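Local coordinates for protein beta-fructofuranosidase (Arthrobacter, PDB 3WPU) that belongs to the levansucrase/invertase family, whose members share a five-bladed beta-propeller fold, at residues Gly428-Ser433 against Asp483-Lys488; Ala451-Met456 against Tyr471-Glu476; Trp78-Glu83 against Tyr88-Trp93. All blocks are in the same frame, centred on the assembly; numbering follows the deposited sequence.

Interaction 1: residues Gly428-Ser433 against Asp483-Lys488; sequences GGLVQS and DIPANK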
loop_
_atom_site.group_PDB
_atom_site.type_symbol
_atom_site.label_atom_id
_atom_site.label_comp_id
_atom_site.label_asym_id
_atom_site.label_seq_id
_atom_site.Cartn_x
_atom_site.Cartn_y
_atom_site.Cartn_z
ATOM N N GLY A 428 0.495 9.533 -11.436
ATOM C CA GLY A 428 -0.508 9.623 -12.486
ATOM C C GLY A 428 -1.759 8.795 -12.243
ATOM O O GLY A 428 -2.550 8.584 -13.156
ATOM N N GLY A 429 -1.947 8.340 -11.011
ATOM C CA GLY A 429 -3.142 7.612 -10.640
ATOM C C GLY A 429 -3.167 6.193 -11.117
ATOM O O GLY A 429 -4.227 5.578 -11.074
ATOM N N LEU A 430 -2.006 5.649 -11.504
ATOM C CA LEU A 430 -1.952 4.212 -11.823
ATOM C C LEU A 430 -1.987 3.392 -10.522
ATOM O O LEU A 430 -1.454 3.781 -9.498
ATOM C CB LEU A 430 -0.729 3.866 -12.654
ATOM C CG LEU A 430 -0.581 4.537 -14.023
ATOM C CD1 LEU A 430 0.618 3.945 -14.767
ATOM C CD2 LEU A 430 -1.854 4.391 -14.865
ATOM N N VAL A 431 -2.656 2.253 -10.550
ATOM C CA VAL A 431 -2.848 1.488 -9.340
ATOM C C VAL A 431 -2.443 0.050 -9.610
ATOM O O VAL A 431 -2.996 -0.613 -10.510
ATOM C CB VAL A 431 -4.303 1.538 -8.825
ATOM C CG1 VAL A 431 -4.409 0.732 -7.533
ATOM C CG2 VAL A 431 -4.770 2.994 -8.625
ATOM N N GLN A 432 -1.453 -0.425 -8.854
ATOM C CA GLN A 432 -1.018 -1.829 -8.940
ATOM C C GLN A 432 -1.559 -2.572 -7.727
ATOM O O GLN A 432 -1.787 -1.989 -6.692
ATOM C CB GLN A 432 0.504 -1.939 -9.016
ATOM C CG GLN A 432 1.295 -1.291 -7.875
ATOM C CD GLN A 432 1.754 -2.243 -6.796
ATOM O OE1 GLN A 432 1.269 -3.391 -6.682
ATOM N NE2 GLN A 432 2.692 -1.783 -5.989
ATOM N N SER A 433 -1.813 -3.877 -7.884
ATOM C CA SER A 433 -2.410 -4.681 -6.818
ATOM C C SER A 433 -2.075 -6.145 -7.102
ATOM O O SER A 433 -1.656 -6.434 -8.213
ATOM C CB SER A 433 -3.937 -4.502 -6.820
ATOM O OG SER A 433 -4.538 -4.889 -8.047
ATOM N N ASP A 483 2.482 -4.161 -14.134
ATOM C CA ASP A 483 3.160 -2.979 -14.619
ATOM C C ASP A 483 3.379 -1.981 -13.474
ATOM O O ASP A 483 2.434 -1.351 -12.996
ATOM C CB ASP A 483 2.365 -2.336 -15.763
ATOM C CG ASP A 483 3.131 -1.226 -16.453
ATOM O OD1 ASP A 483 4.375 -1.226 -16.376
ATOM O OD2 ASP A 483 2.479 -0.376 -17.114
ATOM N N ILE A 484 4.636 -1.827 -13.067
ATOM C CA ILE A 484 5.025 -0.880 -12.037
ATOM C C ILE A 484 6.124 0.028 -12.632
ATOM O O ILE A 484 7.323 -0.218 -12.470
ATOM C CB ILE A 484 5.481 -1.619 -10.770
ATOM C CG1 ILE A 484 4.313 -2.453 -10.230
ATOM C CG2 ILE A 484 5.987 -0.610 -9.737
ATOM C CD1 ILE A 484 4.562 -3.169 -8.925
ATOM N N PRO A 485 5.705 1.032 -13.389
ATOM C CA PRO A 485 6.664 1.753 -14.211
ATOM C C PRO A 485 7.452 2.817 -13.460
ATOM O O PRO A 485 6.912 3.517 -12.590
ATOM C CB PRO A 485 5.764 2.417 -15.271
ATOM C CG PRO A 485 4.468 2.596 -14.605
ATOM C CD PRO A 485 4.320 1.473 -13.627
ATOM N N ALA A 486 8.710 2.992 -13.845
ATOM C CA ALA A 486 9.558 4.046 -13.279
ATOM C C ALA A 486 9.346 5.325 -14.077
ATOM O O ALA A 486 9.335 5.283 -15.307
ATOM C CB ALA A 486 11.014 3.626 -13.328
ATOM N N ASN A 487 9.173 6.452 -13.385
ATOM C CA ASN A 487 9.133 7.760 -14.046
ATOM C C ASN A 487 10.395 8.578 -13.791
ATOM O O ASN A 487 10.553 9.662 -14.349
ATOM C CB ASN A 487 7.876 8.550 -13.642
ATOM C CG ASN A 487 7.826 8.848 -12.166
ATOM O OD1 ASN A 487 7.841 7.932 -11.336
ATOM N ND2 ASN A 487 7.761 10.127 -11.817
ATOM N N LYS A 488 11.306 8.045 -12.987
ATOM C CA LYS A 488 12.629 8.647 -12.817
ATOM C C LYS A 488 13.665 7.555 -13.010
ATOM O O LYS A 488 13.420 6.392 -12.720
ATOM C CB LYS A 488 12.785 9.283 -11.444
ATOM C CG LYS A 488 11.815 10.418 -11.175
ATOM C CD LYS A 488 12.073 11.648 -12.030
ATOM C CE LYS A 488 11.182 12.804 -11.597
ATOM N NZ LYS A 488 11.250 13.941 -12.564
#

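Interaction 2: residues Ala451-Met456 against Tyr471-Glu476; sequences APTVKM and YSYGSE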
loop_
_atom_site.group_PDB
_atom_site.type_symbol
_atom_site.label_atom_id
_atom_site.label_comp_id
_atom_site.label_asym_id
_atom_site.label_seq_id
_atom_site.Cartn_x
_atom_site.Cartn_y
_atom_site.Cartn_z
ATOM N N ALA A 451 -2.038 -8.120 -10.475
ATOM C CA ALA A 451 -3.140 -7.870 -11.395
ATOM C C ALA A 451 -2.661 -6.958 -12.543
ATOM O O ALA A 451 -1.519 -6.491 -12.508
ATOM C CB ALA A 451 -4.285 -7.204 -10.650
ATOM N N PRO A 452 -3.537 -6.686 -13.550
ATOM C CA PRO A 452 -3.217 -5.618 -14.477
ATOM C C PRO A 452 -3.266 -4.291 -13.725
ATOM O O PRO A 452 -4.106 -4.092 -12.848
ATOM C CB PRO A 452 -4.344 -5.679 -15.516
ATOM C CG PRO A 452 -4.945 -7.061 -15.372
ATOM C CD PRO A 452 -4.813 -7.342 -13.895
ATOM N N THR A 453 -2.367 -3.397 -14.059
ATOM C CA THR A 453 -2.386 -2.077 -13.484
ATOM C C THR A 453 -3.558 -1.311 -14.086
ATOM O O THR A 453 -3.838 -1.441 -15.284
ATOM C CB THR A 453 -1.058 -1.439 -13.792
ATOM O OG1 THR A 453 -0.056 -2.169 -13.079
ATOM C CG2 THR A 453 -1.008 0.051 -13.379
ATOM N N VAL A 454 -4.223 -0.514 -13.259
ATOM C CA VAL A 454 -5.403 0.211 -13.700
ATOM C C VAL A 454 -5.161 1.678 -13.454
ATOM O O VAL A 454 -4.127 2.035 -12.940
ATOM C CB VAL A 454 -6.711 -0.284 -13.030
ATOM C CG1 VAL A 454 -6.987 -1.725 -13.423
ATOM C CG2 VAL A 454 -6.683 -0.124 -11.513
ATOM N N LYS A 455 -6.096 2.511 -13.896
ATOM C CA LYS A 455 -5.895 3.958 -13.830
ATOM C C LYS A 455 -7.097 4.623 -13.165
ATOM O O LYS A 455 -8.229 4.520 -13.640
ATOM C CB LYS A 455 -5.662 4.534 -15.241
ATOM C CG LYS A 455 -5.386 6.031 -15.259
ATOM C CD LYS A 455 -4.931 6.470 -16.644
ATOM C CE LYS A 455 -4.788 7.981 -16.735
ATOM N NZ LYS A 455 -6.096 8.672 -16.972
ATOM N N MET A 456 -6.826 5.373 -12.099
ATOM C CA MET A 456 -7.845 6.049 -11.348
ATOM C C MET A 456 -7.568 7.534 -11.478
ATOM O O MET A 456 -6.495 7.996 -11.098
ATOM C CB MET A 456 -7.772 5.607 -9.881
ATOM C CG MET A 456 -8.801 6.261 -8.984
ATOM S SD MET A 456 -8.672 5.692 -7.279
ATOM C CE MET A 456 -6.996 6.187 -6.861
ATOM N N TYR A 471 -11.840 3.909 -17.770
ATOM C CA TYR A 471 -12.121 2.708 -18.563
ATOM C C TYR A 471 -11.565 2.782 -20.008
ATOM O O TYR A 471 -11.674 1.806 -20.759
ATOM C CB TYR A 471 -13.615 2.413 -18.555
ATOM C CG TYR A 471 -14.116 1.818 -17.257
ATOM C CD1 TYR A 471 -14.018 0.453 -17.020
ATOM C CD2 TYR A 471 -14.676 2.623 -16.267
ATOM C CE1 TYR A 471 -14.481 -0.103 -15.830
ATOM C CE2 TYR A 471 -15.138 2.085 -15.083
ATOM C CZ TYR A 471 -15.047 0.723 -14.871
ATOM O OH TYR A 471 -15.532 0.194 -13.691
ATOM N N SER A 472 -10.942 3.902 -20.382
ATOM C CA SER A 472 -10.314 4.028 -21.698
ATOM C C SER A 472 -8.858 3.573 -21.647
ATOM O O SER A 472 -8.208 3.440 -22.681
ATOM C CB SER A 472 -10.386 5.461 -22.215
ATOM O OG SER A 472 -9.559 6.320 -21.448
ATOM N N TYR A 473 -8.344 3.360 -20.440
ATOM C CA TYR A 473 -6.965 2.929 -20.234
ATOM C C TYR A 473 -6.832 1.471 -20.604
ATOM O O TYR A 473 -7.595 0.633 -20.137
ATOM C CB TYR A 473 -6.574 3.163 -18.772
ATOM C CG TYR A 473 -5.142 2.822 -18.397
ATOM C CD1 TYR A 473 -4.077 3.637 -18.774
ATOM C CD2 TYR A 473 -4.867 1.751 -17.570
ATOM C CE1 TYR A 473 -2.771 3.336 -18.401
ATOM C CE2 TYR A 473 -3.576 1.460 -17.171
ATOM C CZ TYR A 473 -2.531 2.247 -17.601
ATOM O OH TYR A 473 -1.251 1.961 -17.207
ATOM N N GLY A 474 -5.854 1.154 -21.443
ATOM C CA GLY A 474 -5.601 -0.228 -21.807
ATOM C C GLY A 474 -6.808 -0.883 -22.451
ATOM O O GLY A 474 -7.462 -0.289 -23.330
ATOM N N SER A 475 -7.085 -2.110 -22.027
ATOM C CA SER A 475 -8.255 -2.832 -22.495
ATOM C C SER A 475 -9.385 -2.688 -21.478
ATOM O O SER A 475 -9.407 -3.375 -20.448
ATOM C CB SER A 475 -7.934 -4.300 -22.728
ATOM O OG SER A 475 -9.087 -4.969 -23.199
ATOM N N GLU A 476 -10.300 -1.765 -21.773
ATOM C CA GLU A 476 -11.462 -1.481 -20.908
ATOM C C GLU A 476 -11.032 -1.263 -19.457
ATOM O O GLU A 476 -11.659 -1.743 -18.505
ATOM C CB GLU A 476 -12.517 -2.594 -21.015
ATOM C CG GLU A 476 -13.915 -2.108 -20.642
ATOM C CD GLU A 476 -15.005 -3.147 -20.869
ATOM O OE1 GLU A 476 -16.164 -2.836 -20.579
ATOM O OE2 GLU A 476 -14.708 -4.261 -21.310
#

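Interaction 3: residues Trp78-Glu83 against Tyr88-Trp93; sequences WPLTDE and YSVNGW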
loop_
_atom_site.group_PDB
_atom_site.type_symbol
_atom_site.label_atom_id
_atom_site.label_comp_id
_atom_site.label_asym_id
_atom_site.label_seq_id
_atom_site.Cartn_x
_atom_site.Cartn_y
_atom_site.Cartn_z
ATOM N N TRP A 78 6.034 -3.155 -3.710
ATOM C CA TRP A 78 6.349 -1.722 -3.779
ATOM C C TRP A 78 7.541 -1.390 -4.669
ATOM O O TRP A 78 8.499 -2.165 -4.785
ATOM C CB TRP A 78 6.544 -1.110 -2.400
ATOM C CG TRP A 78 7.584 -1.750 -1.513
ATOM C CD1 TRP A 78 8.867 -1.332 -1.319
ATOM C CD2 TRP A 78 7.394 -2.878 -0.661
ATOM N NE1 TRP A 78 9.495 -2.137 -0.388
ATOM C CE2 TRP A 78 8.611 -3.112 0.011
ATOM C CE3 TRP A 78 6.314 -3.750 -0.432
ATOM C CZ2 TRP A 78 8.775 -4.171 0.920
ATOM C CZ3 TRP A 78 6.471 -4.773 0.477
ATOM C CH2 TRP A 78 7.712 -5.003 1.116
ATOM N N PRO A 79 7.497 -0.190 -5.282
ATOM C CA PRO A 79 8.597 0.281 -6.125
ATOM C C PRO A 79 9.709 0.932 -5.292
ATOM O O PRO A 79 9.578 1.076 -4.093
ATOM C CB PRO A 79 7.911 1.339 -7.003
ATOM C CG PRO A 79 6.892 1.928 -6.100
ATOM C CD PRO A 79 6.386 0.775 -5.253
ATOM N N LEU A 80 10.787 1.301 -5.955
ATOM C CA LEU A 80 11.822 2.117 -5.362
ATOM C C LEU A 80 11.404 3.577 -5.543
ATOM O O LEU A 80 11.080 3.994 -6.668
ATOM C CB LEU A 80 13.118 1.839 -6.094
ATOM C CG LEU A 80 14.424 2.274 -5.509
ATOM C CD1 LEU A 80 14.479 1.915 -4.023
ATOM C CD2 LEU A 80 15.522 1.563 -6.312
ATOM N N THR A 81 11.409 4.352 -4.457
ATOM C CA THR A 81 10.868 5.692 -4.490
ATOM C C THR A 81 11.816 6.722 -3.939
ATOM O O THR A 81 12.756 6.396 -3.236
ATOM C CB THR A 81 9.550 5.784 -3.697
ATOM O OG1 THR A 81 9.733 5.304 -2.354
ATOM C CG2 THR A 81 8.478 4.938 -4.368
ATOM N N ASP A 82 11.519 7.967 -4.270
ATOM C CA ASP A 82 12.140 9.105 -3.588
ATOM C C ASP A 82 11.155 9.744 -2.619
ATOM O O ASP A 82 10.106 9.187 -2.312
ATOM C CB ASP A 82 12.719 10.081 -4.619
ATOM C CG ASP A 82 11.660 10.745 -5.480
ATOM O OD1 ASP A 82 10.462 10.700 -5.128
ATOM O OD2 ASP A 82 12.027 11.359 -6.527
ATOM N N GLU A 83 11.489 10.928 -2.112
ATOM C CA GLU A 83 10.657 11.570 -1.107
ATOM C C GLU A 83 9.330 12.107 -1.639
ATOM O O GLU A 83 8.459 12.494 -0.861
ATOM C CB GLU A 83 11.440 12.697 -0.431
ATOM C CG GLU A 83 11.631 13.932 -1.288
ATOM C CD GLU A 83 12.817 13.875 -2.241
ATOM O OE1 GLU A 83 13.363 12.781 -2.515
ATOM O OE2 GLU A 83 13.203 14.959 -2.729
ATOM N N TYR A 88 11.541 4.610 -9.423
ATOM C CA TYR A 88 12.873 4.578 -10.014
ATOM C C TYR A 88 13.352 3.293 -10.687
ATOM O O TYR A 88 13.105 2.176 -10.220
ATOM C CB TYR A 88 13.893 4.924 -8.949
ATOM C CG TYR A 88 13.963 6.391 -8.656
ATOM C CD1 TYR A 88 12.977 7.009 -7.904
ATOM C CD2 TYR A 88 15.018 7.163 -9.131
ATOM C CE1 TYR A 88 13.021 8.357 -7.641
ATOM C CE2 TYR A 88 15.073 8.524 -8.873
ATOM C CZ TYR A 88 14.060 9.119 -8.139
ATOM O OH TYR A 88 14.095 10.464 -7.846
ATOM N N SER A 89 14.088 3.495 -11.784
ATOM C CA SER A 89 15.000 2.498 -12.319
ATOM C C SER A 89 16.393 2.904 -11.863
ATOM O O SER A 89 16.630 4.086 -11.581
ATOM C CB SER A 89 14.907 2.434 -13.851
ATOM O OG SER A 89 15.360 3.644 -14.424
ATOM N N VAL A 90 17.309 1.938 -11.796
ATOM C CA VAL A 90 18.721 2.192 -11.462
ATOM C C VAL A 90 19.587 1.565 -12.551
ATOM O O VAL A 90 19.478 0.371 -12.857
ATOM C CB VAL A 90 19.133 1.631 -10.075
ATOM C CG1 VAL A 90 20.579 2.012 -9.755
ATOM C CG2 VAL A 90 18.213 2.153 -8.974
ATOM N N ASN A 91 20.411 2.385 -13.191
ATOM C CA ASN A 91 21.276 1.920 -14.260
ATOM C C ASN A 91 20.590 0.996 -15.261
ATOM O O ASN A 91 21.135 -0.026 -15.651
ATOM C CB ASN A 91 22.543 1.321 -13.667
ATOM C CG ASN A 91 23.437 2.384 -13.059
ATOM O OD1 ASN A 91 23.058 3.541 -12.985
ATOM N ND2 ASN A 91 24.622 1.996 -12.626
ATOM N N GLY A 92 19.393 1.403 -15.684
ATOM C CA GLY A 92 18.665 0.747 -16.743
ATOM C C GLY A 92 17.702 -0.323 -16.301
ATOM O O GLY A 92 17.110 -0.984 -17.145
ATOM N N TRP A 93 17.520 -0.491 -14.994
ATOM C CA TRP A 93 16.661 -1.573 -14.471
ATOM C C TRP A 93 15.584 -1.052 -13.520
ATOM O O TRP A 93 15.901 -0.383 -12.525
ATOM C CB TRP A 93 17.493 -2.591 -13.704
ATOM C CG TRP A 93 18.519 -3.272 -14.516
ATOM C CD1 TRP A 93 19.830 -2.930 -14.629
ATOM C CD2 TRP A 93 18.333 -4.445 -15.316
ATOM N NE1 TRP A 93 20.476 -3.801 -15.461
ATOM C CE2 TRP A 93 19.578 -4.746 -15.901
ATOM C CE3 TRP A 93 17.236 -5.249 -15.625
ATOM C CZ2 TRP A 93 19.758 -5.828 -16.752
ATOM C CZ3 TRP A 93 17.420 -6.329 -16.473
ATOM C CH2 TRP A 93 18.663 -6.613 -17.021
HETATM O O HOH W 1 10.840 0.974 -8.899
#

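Interaction 1: residues Gly428-Ser433 against Asp483-Lys488
Leu430 and Gln432 of one propeller-blade strand pack against Ile484 and Pro485 of the loop that leads into strand 488-493, a small, largely apolar and mostly buried contact joining a blade to a returning segment near the end of the chain. Along strand 430-434 the side chains alternate, so Leu430 and Gln432 lean to the loop while Val431 and Ser433 turn to the other face. The main touch is made by the methyl end of Ile484: its CD1 sits over one face of the Gln432 amide, almost directly above the carbon, 3.6 Å from CD. The same CD1 is 3.7 Å from NE2 and 4.0 Å from OE1 of Gln432, so the methyl is centred over the amide carbon, with the nitrogen and oxygen slightly farther off. Closer to the strand, Ile484 CG1 rests 4.0 Å from Gln432 CG. Gln432 reaches this place with CG wedged between backbone N and carbonyl carbon (chi1 57°) and with a bend at chi2 that swings the amide alongside the isoleucine. Its NE2 is held by the carbonyl of Thr77, and Ile484 itself packs on Thr77 and Pro79, so strand 72-81 closes in on the same pair. Farther along, the Leu430 methyl CD1 meets the ring carbon CG of Pro485 at 4.1 Å. At the head of segment 483-488, Asp483 forms a salt bridge with Arg121. Where the strand begins, Gly429 and Leu430 both face Met426, a G1 beta bulge in the four-stranded antiparallel sheet of a propeller blade.

Interaction 2: residues Ala451-Met456 against Tyr471-Glu476
Tyr473, on the loop following strand 467-469, lays its ring against Lys455 of strand 454-458, a contact between a blade strand of the beta-propeller and the loop that follows the blade's last strand. The interaction is a CH-pi contact. Lys455 CB stands over one face of the ring, 3.9 Å from its centroid and 22° off the normal, displaced toward the rim so that the Tyr473 atom nearest to this CB is CG, at 3.6 Å. The two side chains run at about a right angle to each other, and Lys455 CD passes above the rim, 3.6 Å from Tyr473 CD1. Lys455 CG is anti to the backbone N (chi1 -178°), and the chain stays extended until it bends at chi4. The ammonium group thereby passes beyond the ring to form salt bridges with Asp457 and Asp470; the aromatic face meets the aliphatic part of the lysine. At the ring edge the carbonyl of Thr453 approaches in plane, its O 3.5 Å from Tyr473 CE2. The Thr453 methyl CG2 comes within 4.3 Å of the tyrosine OH, whereas the Thr453 hydroxyl is bound to the carbonyl of Asp483. Among the strands, 454-458 lies between 430-434 and 467-469 in the four-stranded sheet; Tyr473 spans from the loop beyond the last of these to Leu430 on strand 430-434, while Val454 and Met456 pack on strand 391-394.

Interaction 3: residues Trp78-Glu83 against Tyr88-Trp93
Strands 78-81 and 88-90 cross at 72° with their axes 6.7 Å apart, close enough for Tyr88 N to give a hydrogen bond to Leu80 O (2.9 Å, 143° at the hydrogen) while a water accepts from Leu80 N and donates to Tyr88 O. One direct backbone bond and one water bridge thus link the strands where they come closest. Beyond it, the Tyr88 hydroxyl donates to Asp82 OD2 over 2.6 Å. It meets the carboxylate on the anti side, somewhat out of its plane, and the two flat groups stand 70° apart. Asp82 CG, placed between backbone N and carbonyl carbon, lies at the ring edge, where Asp82 CB also comes to 3.5 Å from Tyr88 CE1. OD2 is gripped twice, since Asn86 ND2 also bonds to it, and OD1 takes the backbone N-H of Asp84, the bond of an Asx turn; these ties hold the carboxylate steady and would probably favour its charged form. Toward the hairpin, Leu80 CD2 touches Val90 CG2 at 3.8 Å, the two side chains crossing nearly at right angles. Leu80 also packs on Val169 and Ile175, and Tyr88 shares Val169. Strand 88-90 then turns back: Val90 and Trp93 exchange backbone hydrogen bonds in both directions, N to O at 2.8 Å from Val90 and 3.0 Å from Trp93, around Asn91 and Gly92. That is a two-residue beta hairpin with a type I' turn, joining strand 88-90 to strand 93-102 within the large sheet.

In the fold
Interaction 3 comes first along the chain; later, interaction 2 is nested inside the loop closed by interaction 1. Interactions 1 and 2 lie about 11 Å apart, centre to centre, on neighbouring strands 430-434 and 454-458 of one blade; a backbone bond from Met456 N to Gly429 O (2.8 Å) joins them. Interactions 1 and 3 are also about 11 Å apart: Lys488, where the loop of interaction 1 becomes strand 488-493, pairs in parallel with strand 88-90, its O 3.1 Å from Ser89 N. Interactions 2 and 3, about 22 Å apart between centres, do not touch. Segment 483-488 thus runs from the blade holding strands 430-434 and 454-458 to the large sheet containing strands 72-81, 88-90 and 488-493.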